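Local coordinates for cell division control protein (Pyrococcus abyssi, PDB 6RPP) that is a HINT-fold intein that in its natural form probably excises itself from an MCM helicase precursor by protein splicing, at residues A4-V12 and K19-R27; A66-P77 and D144-Y155. The protein carries 2 engineered substitutions. One frame throughout, in Å; residues are numbered along the deposited sequence. Where two conformers were deposited one is given.

Contact 1 and contact 2 lie side by side and touch each other. Contact 1 ties residues 4-12 to the short strand and first helical turns of 19-27, close together in the chain. Contact 2 pairs two strands far apart in sequence, 66-77 and 144-155, and buries more surface. Each has a buried side (Ile21 and Val11; Leu150 and Val152) and a more exposed one (Tyr7 and Lys20; Lys73 and Trp146). Contact 1 rests on backbone bonds and a tyrosine on glycine. Contact 2 adds a lysine on tryptophan, with side-chain amides and waters on the Trp72 face. Val5 O meets Tyr148 N. One carboxylate oxygen of Glu26 bonds Tyr148 OH, the other forms a salt bridge with Lys73 NZ.

Contact 1 of 2, residues A4-V12 and K19-R27; sequences AVDYETEVV and KKIGEIVER. Engineered in segment 4-12: Ala4 (natural residue Cys).
Tyr7 lays its ring flat on Gly22. Gly22 CA stands 3.5 Å from the ring centroid, only 6° off the normal, a CH-pi contact. The phenol end lies beside Glu23 N. CG lies anti to the Tyr7 backbone N (chi1 -167°), which swings the ring over the start of the helix. Glycine matters here, because a CB on residue 22 would run into the ring. Lys20 CD comes to the ring edge, near its plane.

The backbone of the same residues is bonded too. Gly22 N donates to Tyr7 O at 3.0 Å, in the carbonyl plane and on a lone pair. Ile21 N donates to Thr9 O at 2.8 Å, almost in line with the carbonyl bond. Glu10 and Lys20 then form a non-hydrogen-bonded antiparallel pair, and Val11 and Lys19 a hydrogen-bonded one. Lys20 is also the N-cap of the helix.

Ile21 fills the inner side. Its CG2 meets Val5 CG2 at 3.8 Å, while its CB packs on Val11 CG2. The CD1 of Ile24 reaches Val11 CB at 4.0 Å.

A type I turn from Asp6 to Thr9 carries Tyr7 and probably helps to place it. Asp6 OD1 accepts from Glu8 N at 2.8 Å through its anti lone pair, making an Asx turn. Asp6 O takes two donors, Thr9 N and Thr9 OG1, the hydroxyl at 2.7 Å.

Strands 10-11 and 19-20 form a small hairpin that leads into helix 21-35. The Tyr7 ring meets that of Tyr148 in strand 146-151 at about 90°. Ile21 also touches Tyr148 and Leu150. Val11 and Ile21 both reach Phe158 of strand 157-160. Ile24 rests on Ile51 of strand 44-56.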
loop_
_atom_site.group_PDB
_atom_site.type_symbol
_atom_site.label_atom_id
_atom_site.label_comp_id
_atom_site.label_asym_id
_atom_site.label_seq_id
_atom_site.Cartn_x
_atom_site.Cartn_y
_atom_site.Cartn_z
ATOM N N ALA A 4 3.916 -2.654 5.164
ATOM C CA ALA A 4 2.481 -2.932 5.099
ATOM C C ALA A 4 1.682 -1.696 5.508
ATOM O O ALA A 4 2.252 -0.670 5.917
ATOM C CB ALA A 4 2.136 -4.143 5.996
ATOM N N VAL A 5 0.346 -1.797 5.385
ATOM C CA VAL A 5 -0.533 -0.653 5.594
ATOM C C VAL A 5 -1.705 -1.041 6.514
ATOM O O VAL A 5 -2.009 -2.213 6.732
ATOM C CB VAL A 5 -1.054 -0.067 4.259
ATOM C CG1 VAL A 5 0.085 0.202 3.296
ATOM C CG2 VAL A 5 -2.088 -1.033 3.613
ATOM N N ASP A 6 -2.376 -0.024 7.065
ATOM C CA ASP A 6 -3.567 -0.184 7.921
ATOM C C ASP A 6 -4.779 -0.793 7.168
ATOM O O ASP A 6 -4.997 -0.525 5.983
ATOM C CB ASP A 6 -3.869 1.232 8.462
ATOM C CG ASP A 6 -5.048 1.332 9.347
ATOM O OD1 ASP A 6 -6.209 1.198 8.912
ATOM O OD2 ASP A 6 -4.868 1.682 10.531
ATOM N N TYR A 7 -5.511 -1.633 7.916
ATOM C CA TYR A 7 -6.769 -2.263 7.488
ATOM C C TYR A 7 -7.624 -1.363 6.607
ATOM O O TYR A 7 -8.184 -1.812 5.576
ATOM C CB TYR A 7 -7.565 -2.669 8.727
ATOM C CG TYR A 7 -8.736 -3.591 8.466
ATOM C CD1 TYR A 7 -9.856 -3.128 7.828
ATOM C CD2 TYR A 7 -8.721 -4.864 8.968
ATOM C CE1 TYR A 7 -10.936 -3.967 7.615
ATOM C CE2 TYR A 7 -9.822 -5.698 8.790
ATOM C CZ TYR A 7 -10.884 -5.235 8.073
ATOM O OH TYR A 7 -11.981 -6.080 7.888
ATOM N N GLU A 8 -7.758 -0.099 6.999
ATOM C CA GLU A 8 -8.788 0.770 6.396
ATOM C C GLU A 8 -8.305 1.441 5.119
ATOM O O GLU A 8 -9.089 2.205 4.514
ATOM C CB GLU A 8 -9.280 1.814 7.373
ATOM C CG GLU A 8 -10.016 1.230 8.565
ATOM C CD GLU A 8 -10.552 2.281 9.506
ATOM O OE1 GLU A 8 -9.734 2.972 10.173
ATOM O OE2 GLU A 8 -11.768 2.449 9.612
ATOM N N THR A 9 -7.034 1.251 4.732
ATOM C CA THR A 9 -6.538 1.750 3.447
ATOM C C THR A 9 -7.435 1.181 2.351
ATOM O O THR A 9 -7.600 -0.028 2.286
ATOM C CB THR A 9 -5.109 1.283 3.235
ATOM O OG1 THR A 9 -4.330 1.592 4.428
ATOM C CG2 THR A 9 -4.454 1.953 2.022
ATOM N N GLU A 10 -8.071 2.047 1.529
ATOM C CA GLU A 10 -9.056 1.570 0.562
ATOM C C GLU A 10 -8.439 1.394 -0.828
ATOM O O GLU A 10 -7.984 2.365 -1.454
ATOM C CB GLU A 10 -10.243 2.543 0.500
ATOM C CG GLU A 10 -11.030 2.576 1.799
ATOM C CD GLU A 10 -12.402 3.226 1.744
ATOM O OE1 GLU A 10 -12.833 3.752 0.671
ATOM O OE2 GLU A 10 -13.075 3.250 2.832
ATOM N N VAL A 11 -8.411 0.154 -1.302
ATOM C CA VAL A 11 -7.839 -0.205 -2.603
ATOM C C VAL A 11 -8.856 0.081 -3.685
ATOM O O VAL A 11 -10.011 -0.353 -3.583
ATOM C CB VAL A 11 -7.471 -1.694 -2.617
ATOM C CG1 VAL A 11 -6.869 -2.092 -3.937
ATOM C CG2 VAL A 11 -6.447 -1.985 -1.445
ATOM N N VAL A 12 -8.435 0.807 -4.727
ATOM C CA VAL A 12 -9.286 1.008 -5.901
ATOM C C VAL A 12 -9.266 -0.241 -6.783
ATOM O O VAL A 12 -8.222 -0.679 -7.286
ATOM C CB VAL A 12 -8.852 2.266 -6.660
ATOM C CG1 VAL A 12 -9.779 2.527 -7.871
ATOM C CG2 VAL A 12 -8.872 3.450 -5.760
ATOM N N LYS A 19 -12.388 -0.819 -1.807
ATOM C CA LYS A 19 -12.567 -1.782 -0.715
ATOM C C LYS A 19 -11.381 -1.702 0.246
ATOM O O LYS A 19 -10.215 -1.619 -0.178
ATOM C CB LYS A 19 -12.653 -3.223 -1.263
ATOM C CG LYS A 19 -13.208 -4.270 -0.345
ATOM C CD LYS A 19 -13.868 -5.375 -1.209
ATOM C CE LYS A 19 -13.635 -6.786 -0.671
ATOM N NZ LYS A 19 -13.823 -7.829 -1.740
ATOM N N LYS A 20 -11.694 -1.844 1.540
ATOM C CA LYS A 20 -10.633 -1.801 2.546
ATOM C C LYS A 20 -9.712 -2.978 2.347
ATOM O O LYS A 20 -10.167 -4.106 2.189
ATOM C CB LYS A 20 -11.226 -1.827 3.971
ATOM C CG LYS A 20 -12.017 -0.572 4.301
ATOM C CD LYS A 20 -12.642 -0.645 5.716
ATOM C CE LYS A 20 -14.131 -0.857 5.635
ATOM N NZ LYS A 20 -14.774 -0.498 6.937
ATOM N N ILE A 21 -8.399 -2.733 2.392
ATOM C CA ILE A 21 -7.463 -3.812 2.168
ATOM C C ILE A 21 -7.630 -4.904 3.226
ATOM O O ILE A 21 -7.423 -6.086 2.938
ATOM C CB ILE A 21 -6.013 -3.288 2.110
ATOM C CG1 ILE A 21 -5.032 -4.363 1.609
ATOM C CG2 ILE A 21 -5.552 -2.704 3.466
ATOM C CD1 ILE A 21 -3.621 -3.873 1.338
ATOM N N GLY A 22 -7.936 -4.531 4.445
ATOM C CA GLY A 22 -8.113 -5.541 5.485
ATOM C C GLY A 22 -9.223 -6.506 5.143
ATOM O O GLY A 22 -9.129 -7.708 5.425
ATOM N N GLU A 23 -10.295 -5.990 4.557
ATOM C CA GLU A 23 -11.398 -6.863 4.141
ATOM C C GLU A 23 -10.948 -7.828 3.040
ATOM O O GLU A 23 -11.273 -9.036 3.077
ATOM C CB GLU A 23 -12.554 -5.988 3.673
ATOM C CG GLU A 23 -13.751 -6.769 3.100
ATOM C CD GLU A 23 -14.965 -5.889 2.912
ATOM O OE1 GLU A 23 -15.021 -4.798 3.543
ATOM O OE2 GLU A 23 -15.865 -6.300 2.141
ATOM N N ILE A 24 -10.312 -7.305 1.996
ATOM C CA ILE A 24 -9.765 -8.137 0.910
ATOM C C ILE A 24 -8.865 -9.225 1.476
ATOM O O ILE A 24 -8.999 -10.410 1.123
ATOM C CB ILE A 24 -8.975 -7.267 -0.091
ATOM C CG1 ILE A 24 -9.879 -6.244 -0.778
ATOM C CG2 ILE A 24 -8.212 -8.117 -1.116
ATOM C CD1 ILE A 24 -9.055 -5.177 -1.531
ATOM N N VAL A 25 -7.915 -8.845 2.348
ATOM C CA VAL A 25 -6.969 -9.841 2.809
ATOM C C VAL A 25 -7.620 -10.871 3.735
ATOM O O VAL A 25 -7.361 -12.089 3.599
ATOM C CB VAL A 25 -5.787 -9.148 3.507
ATOM C CG1 VAL A 25 -4.901 -10.200 4.126
ATOM C CG2 VAL A 25 -5.020 -8.337 2.477
ATOM N N GLU A 26 -8.397 -10.413 4.733
ATOM C CA GLU A 26 -8.938 -11.369 5.693
ATOM C C GLU A 26 -9.868 -12.368 5.023
ATOM O O GLU A 26 -9.885 -13.541 5.424
ATOM C CB GLU A 26 -9.662 -10.621 6.800
ATOM C CG GLU A 26 -8.726 -9.770 7.675
ATOM C CD GLU A 26 -7.726 -10.585 8.505
ATOM O OE1 GLU A 26 -7.821 -11.844 8.598
ATOM O OE2 GLU A 26 -6.866 -9.920 9.127
ATOM N N ARG A 27 -10.622 -11.950 3.991
ATOM C CA ARG A 27 -11.471 -12.918 3.296
ATOM C C ARG A 27 -10.627 -13.976 2.604
ATOM O O ARG A 27 -10.999 -15.161 2.575
ATOM C CB ARG A 27 -12.369 -12.198 2.289
ATOM C CG ARG A 27 -13.304 -13.104 1.483
ATOM C CD ARG A 27 -14.028 -12.268 0.425
ATOM N NE ARG A 27 -14.738 -13.073 -0.567
ATOM C CZ ARG A 27 -16.058 -13.054 -0.724
ATOM N NH1 ARG A 27 -16.804 -12.282 0.057
ATOM N NH2 ARG A 27 -16.640 -13.812 -1.649
#

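Contact 2 of 2, residues A66-P77 and D144-Y155; sequences ARANIAWKRTAP and DPWVYDLQVPGY
Lys73 runs its extended chain across Trp146. CG is anti to the backbone N (chi1 169°), and the straight chain carries CE over the indole face. CE lies 3.5 Å from the centroid of the six-membered ring, a CH-pi contact. NZ follows at 4.5 Å from that centroid in a cation-pi contact, and also pairs with Glu26. Arg74 O meets the same indole at its edge. An alanine in place of Trp146 would probably leave the lysine chain without the face it lies on, its ammonium then relying on Glu26. Lys73 also lies side by side with Tyr148, pointing the same way, its CG near Tyr148 CE1.

On the opposite sheet face, Arg74 spreads its guanidinium over Trp72. Trp72 CE3 sits 3.3 Å from the guanidinium plane, over its centre. Trp72 NE1 donates in the ring plane to water 2, which donates to Gln151 OE1. Gln151 NE2 gives its N-H to Asn69 OD1 at 2.9 Å, with the two amide planes 41° apart. Both ends of the Gln151 amide are thus held.

Ala66 CB touches Tyr155 CD2 at 3.5 Å. At the other end, Ala76 CB packs on Val147 CG1 at 3.9 Å.

Main-chain bonds join the strands, among them Val147 N to Arg74 O at 2.8 Å. Strands 66-75 and 146-151 run antiparallel, their N-to-C directions 152° apart. The pairing adds 146-151, late in the chain, to the sheet of 39-41, 44-56 and 63-75, as its outermost strand within the chain. This sheet is part of the mostly beta HINT domain of the intein.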
loop_
_atom_site.group_PDB
_atom_site.type_symbol
_atom_site.label_atom_id
_atom_site.label_comp_id
_atom_site.label_asym_id
_atom_site.label_seq_id
_atom_site.Cartn_x
_atom_site.Cartn_y
_atom_site.Cartn_z
ATOM N N ALA A 66 -4.040 -3.854 -13.344
ATOM C CA ALA A 66 -3.079 -4.918 -13.149
ATOM C C ALA A 66 -3.667 -5.890 -12.150
ATOM O O ALA A 66 -4.638 -5.574 -11.459
ATOM C CB ALA A 66 -1.716 -4.339 -12.677
ATOM N N ARG A 67 -3.160 -7.119 -12.155
ATOM C CA ARG A 67 -3.688 -8.133 -11.241
ATOM C C ARG A 67 -2.822 -8.252 -9.980
ATOM O O ARG A 67 -1.587 -8.183 -10.043
ATOM C CB ARG A 67 -3.797 -9.486 -11.960
ATOM C CG ARG A 67 -5.005 -9.559 -12.952
ATOM C CD ARG A 67 -6.364 -9.854 -12.234
ATOM N NE ARG A 67 -7.551 -9.623 -13.073
ATOM C CZ ARG A 67 -8.812 -9.924 -12.732
ATOM N NH1 ARG A 67 -9.095 -10.483 -11.550
ATOM N NH2 ARG A 67 -9.806 -9.664 -13.580
ATOM N N ALA A 68 -3.469 -8.368 -8.814
ATOM C CA ALA A 68 -2.780 -8.708 -7.581
ATOM C C ALA A 68 -3.047 -10.167 -7.266
ATOM O O ALA A 68 -4.167 -10.641 -7.473
ATOM C CB ALA A 68 -3.272 -7.830 -6.419
ATOM N N ASN A 69 -2.003 -10.917 -6.859
ATOM C CA ASN A 69 -2.187 -12.370 -6.733
ATOM C C ASN A 69 -1.828 -12.966 -5.372
ATOM O O ASN A 69 -2.057 -14.171 -5.169
ATOM C CB ASN A 69 -1.420 -13.105 -7.865
ATOM C CG ASN A 69 0.107 -12.899 -7.811
ATOM O OD1 ASN A 69 0.580 -12.025 -7.161
ATOM N ND2 ASN A 69 0.854 -13.760 -8.504
ATOM N N ILE A 70 -1.302 -12.179 -4.431
ATOM C CA ILE A 70 -1.090 -12.659 -3.061
ATOM C C ILE A 70 -1.543 -11.581 -2.076
ATOM O O ILE A 70 -1.270 -10.386 -2.260
ATOM C CB ILE A 70 0.395 -13.008 -2.790
ATOM C CG1 ILE A 70 0.929 -14.088 -3.734
ATOM C CG2 ILE A 70 0.607 -13.376 -1.316
ATOM C CD1 ILE A 70 0.540 -15.467 -3.335
ATOM N N ALA A 71 -2.252 -12.033 -1.041
ATOM C CA ALA A 71 -2.715 -11.221 0.076
ATOM C C ALA A 71 -1.857 -11.544 1.301
ATOM O O ALA A 71 -1.632 -12.723 1.620
ATOM C CB ALA A 71 -4.171 -11.517 0.391
ATOM N N TRP A 72 -1.393 -10.496 1.989
ATOM C CA TRP A 72 -0.492 -10.598 3.121
ATOM C C TRP A 72 -1.116 -10.022 4.378
ATOM O O TRP A 72 -1.643 -8.918 4.346
ATOM C CB TRP A 72 0.793 -9.807 2.851
ATOM C CG TRP A 72 1.718 -10.489 2.012
ATOM C CD1 TRP A 72 1.940 -10.282 0.657
ATOM C CD2 TRP A 72 2.592 -11.542 2.401
ATOM N NE1 TRP A 72 2.899 -11.158 0.214
ATOM C CE2 TRP A 72 3.324 -11.926 1.259
ATOM C CE3 TRP A 72 2.847 -12.179 3.612
ATOM C CZ2 TRP A 72 4.286 -12.923 1.304
ATOM C CZ3 TRP A 72 3.809 -13.166 3.652
ATOM C CH2 TRP A 72 4.510 -13.530 2.514
ATOM N N LYS A 73 -1.031 -10.761 5.476
ATOM C CA LYS A 73 -1.476 -10.289 6.787
ATOM C C LYS A 73 -0.308 -10.450 7.738
ATOM O O LYS A 73 0.156 -11.570 7.926
ATOM C CB LYS A 73 -2.646 -11.134 7.290
ATOM C CG LYS A 73 -3.086 -10.940 8.777
ATOM C CD LYS A 73 -4.161 -11.894 9.156
ATOM C CE LYS A 73 -4.776 -11.645 10.614
ATOM N NZ LYS A 73 -5.940 -12.430 10.767
ATOM N N ARG A 74 0.137 -9.366 8.372
ATOM C CA ARG A 74 1.333 -9.429 9.189
ATOM C C ARG A 74 1.076 -8.779 10.539
ATOM O O ARG A 74 0.257 -7.869 10.667
ATOM C CB ARG A 74 2.561 -8.751 8.512
ATOM C CG ARG A 74 2.968 -9.414 7.184
ATOM C CD ARG A 74 4.446 -9.163 6.864
ATOM N NE ARG A 74 4.719 -9.226 5.424
ATOM C CZ ARG A 74 5.392 -10.207 4.835
ATOM N NH1 ARG A 74 5.878 -11.204 5.560
ATOM N NH2 ARG A 74 5.586 -10.187 3.522
ATOM N N THR A 75 1.827 -9.225 11.545
ATOM C CA THR A 75 1.757 -8.571 12.838
ATOM C C THR A 75 2.141 -7.092 12.719
ATOM O O THR A 75 3.170 -6.736 12.127
ATOM C CB THR A 75 2.682 -9.289 13.832
ATOM O OG1 THR A 75 2.309 -10.671 13.892
ATOM C CG2 THR A 75 2.590 -8.712 15.226
ATOM N N ALA A 76 1.341 -6.243 13.323
ATOM C CA ALA A 76 1.672 -4.830 13.315
ATOM C C ALA A 76 2.958 -4.580 14.112
ATOM O O ALA A 76 3.200 -5.196 15.173
ATOM C CB ALA A 76 0.524 -4.021 13.904
ATOM N N PRO A 77 3.800 -3.661 13.657
ATOM C CA PRO A 77 4.924 -3.217 14.491
ATOM C C PRO A 77 4.481 -2.410 15.730
ATOM O O PRO A 77 3.284 -2.099 15.897
ATOM C CB PRO A 77 5.748 -2.375 13.511
ATOM C CG PRO A 77 4.755 -1.827 12.539
ATOM C CD PRO A 77 3.749 -2.979 12.330
ATOM N N ASP A 144 -4.977 -1.490 16.174
ATOM C CA ASP A 144 -5.222 -2.711 15.410
ATOM C C ASP A 144 -3.906 -3.471 15.287
ATOM O O ASP A 144 -2.904 -2.888 14.829
ATOM C CB ASP A 144 -5.761 -2.301 14.026
ATOM C CG ASP A 144 -6.140 -3.447 13.167
ATOM O OD1 ASP A 144 -5.763 -4.615 13.402
ATOM O OD2 ASP A 144 -6.800 -3.115 12.141
ATOM N N PRO A 145 -3.826 -4.699 15.729
ATOM C CA PRO A 145 -2.523 -5.386 15.805
ATOM C C PRO A 145 -2.140 -6.120 14.521
ATOM O O PRO A 145 -1.165 -6.887 14.541
ATOM C CB PRO A 145 -2.726 -6.355 16.965
ATOM C CG PRO A 145 -4.155 -6.782 16.777
ATOM C CD PRO A 145 -4.889 -5.467 16.434
ATOM N N TRP A 146 -2.801 -5.792 13.401
ATOM C CA TRP A 146 -2.463 -6.397 12.129
ATOM C C TRP A 146 -2.257 -5.335 11.081
ATOM O O TRP A 146 -2.863 -4.269 11.145
ATOM C CB TRP A 146 -3.568 -7.333 11.656
ATOM C CG TRP A 146 -3.829 -8.430 12.602
ATOM C CD1 TRP A 146 -4.902 -8.525 13.472
ATOM C CD2 TRP A 146 -3.069 -9.622 12.774
ATOM N NE1 TRP A 146 -4.808 -9.660 14.198
ATOM C CE2 TRP A 146 -3.692 -10.361 13.808
ATOM C CE3 TRP A 146 -1.893 -10.130 12.195
ATOM C CZ2 TRP A 146 -3.230 -11.634 14.225
ATOM C CZ3 TRP A 146 -1.420 -11.364 12.614
ATOM C CH2 TRP A 146 -2.077 -12.095 13.630
ATOM N N VAL A 147 -1.385 -5.629 10.121
ATOM C CA VAL A 147 -1.208 -4.781 8.937
ATOM C C VAL A 147 -1.251 -5.644 7.672
ATOM O O VAL A 147 -1.123 -6.876 7.730
ATOM C CB VAL A 147 0.103 -3.985 8.983
ATOM C CG1 VAL A 147 -0.005 -2.939 10.143
ATOM C CG2 VAL A 147 1.276 -4.874 9.291
ATOM N N TYR A 148 -1.357 -4.971 6.502
ATOM C CA TYR A 148 -1.798 -5.700 5.301
ATOM C C TYR A 148 -1.017 -5.274 4.067
ATOM O O TYR A 148 -0.576 -4.136 3.939
ATOM C CB TYR A 148 -3.268 -5.424 5.067
ATOM C CG TYR A 148 -4.118 -5.941 6.223
ATOM C CD1 TYR A 148 -4.493 -7.260 6.249
ATOM C CD2 TYR A 148 -4.485 -5.108 7.306
ATOM C CE1 TYR A 148 -5.226 -7.745 7.291
ATOM C CE2 TYR A 148 -5.249 -5.598 8.379
ATOM C CZ TYR A 148 -5.596 -6.931 8.342
ATOM O OH TYR A 148 -6.327 -7.396 9.416
ATOM N N ASP A 149 -0.936 -6.166 3.096
ATOM C CA ASP A 149 -0.268 -5.799 1.851
ATOM C C ASP A 149 -0.814 -6.702 0.760
ATOM O O ASP A 149 -1.477 -7.698 1.038
ATOM C CB ASP A 149 1.246 -5.970 1.992
ATOM C CG ASP A 149 2.033 -5.356 0.848
ATOM O OD1 ASP A 149 1.506 -4.395 0.228
ATOM O OD2 ASP A 149 3.153 -5.870 0.626
ATOM N N LEU A 150 -0.515 -6.339 -0.491
ATOM C CA LEU A 150 -0.870 -7.146 -1.645
ATOM C C LEU A 150 0.370 -7.296 -2.502
ATOM O O LEU A 150 1.249 -6.440 -2.476
ATOM C CB LEU A 150 -1.949 -6.517 -2.516
ATOM C CG LEU A 150 -3.239 -6.220 -1.769
ATOM C CD1 LEU A 150 -4.042 -5.307 -2.676
ATOM C CD2 LEU A 150 -3.954 -7.474 -1.462
ATOM N N GLN A 151 0.452 -8.375 -3.261
ATOM C CA GLN A 151 1.502 -8.519 -4.263
ATOM C C GLN A 151 0.964 -8.195 -5.646
ATOM O O GLN A 151 -0.060 -8.741 -6.053
ATOM C CB GLN A 151 2.107 -9.911 -4.262
ATOM C CG GLN A 151 3.131 -10.069 -5.391
ATOM C CD GLN A 151 3.809 -11.402 -5.404
ATOM O OE1 GLN A 151 4.808 -11.607 -4.715
ATOM N NE2 GLN A 151 3.255 -12.341 -6.173
ATOM N N VAL A 152 1.667 -7.326 -6.383
ATOM C CA VAL A 152 1.251 -6.948 -7.735
ATOM C C VAL A 152 2.401 -7.217 -8.690
ATOM O O VAL A 152 3.319 -6.391 -8.821
ATOM C CB VAL A 152 0.816 -5.479 -7.838
ATOM C CG1 VAL A 152 0.303 -5.189 -9.272
ATOM C CG2 VAL A 152 -0.327 -5.180 -6.799
ATOM N N PRO A 153 2.376 -8.326 -9.414
ATOM C CA PRO A 153 3.516 -8.662 -10.259
ATOM C C PRO A 153 3.779 -7.589 -11.281
ATOM O O PRO A 153 2.854 -7.072 -11.910
ATOM C CB PRO A 153 3.091 -9.970 -10.937
ATOM C CG PRO A 153 2.219 -10.591 -9.845
ATOM C CD PRO A 153 1.445 -9.455 -9.264
ATOM N N GLY A 154 5.070 -7.329 -11.485
ATOM C CA GLY A 154 5.567 -6.376 -12.449
ATOM C C GLY A 154 5.676 -5.034 -11.763
ATOM O O GLY A 154 6.783 -4.552 -11.475
ATOM N N TYR A 155 4.527 -4.522 -11.343
ATOM C CA TYR A 155 4.391 -3.123 -10.985
ATOM C C TYR A 155 4.819 -2.836 -9.553
ATOM O O TYR A 155 5.288 -1.735 -9.264
ATOM C CB TYR A 155 2.929 -2.710 -11.088
ATOM C CG TYR A 155 2.444 -2.678 -12.515
ATOM C CD1 TYR A 155 2.673 -1.551 -13.281
ATOM C CD2 TYR A 155 1.759 -3.760 -13.068
ATOM C CE1 TYR A 155 2.248 -1.467 -14.570
ATOM C CE2 TYR A 155 1.363 -3.708 -14.411
ATOM C CZ TYR A 155 1.582 -2.538 -15.110
ATOM O OH TYR A 155 1.132 -2.466 -16.405
HETATM O O HOH W 1 0.072 -7.921 -12.207
HETATM O O HOH W 2 4.401 -11.678 -2.137
HETATM O O HOH W 3 4.498 -7.050 2.790
#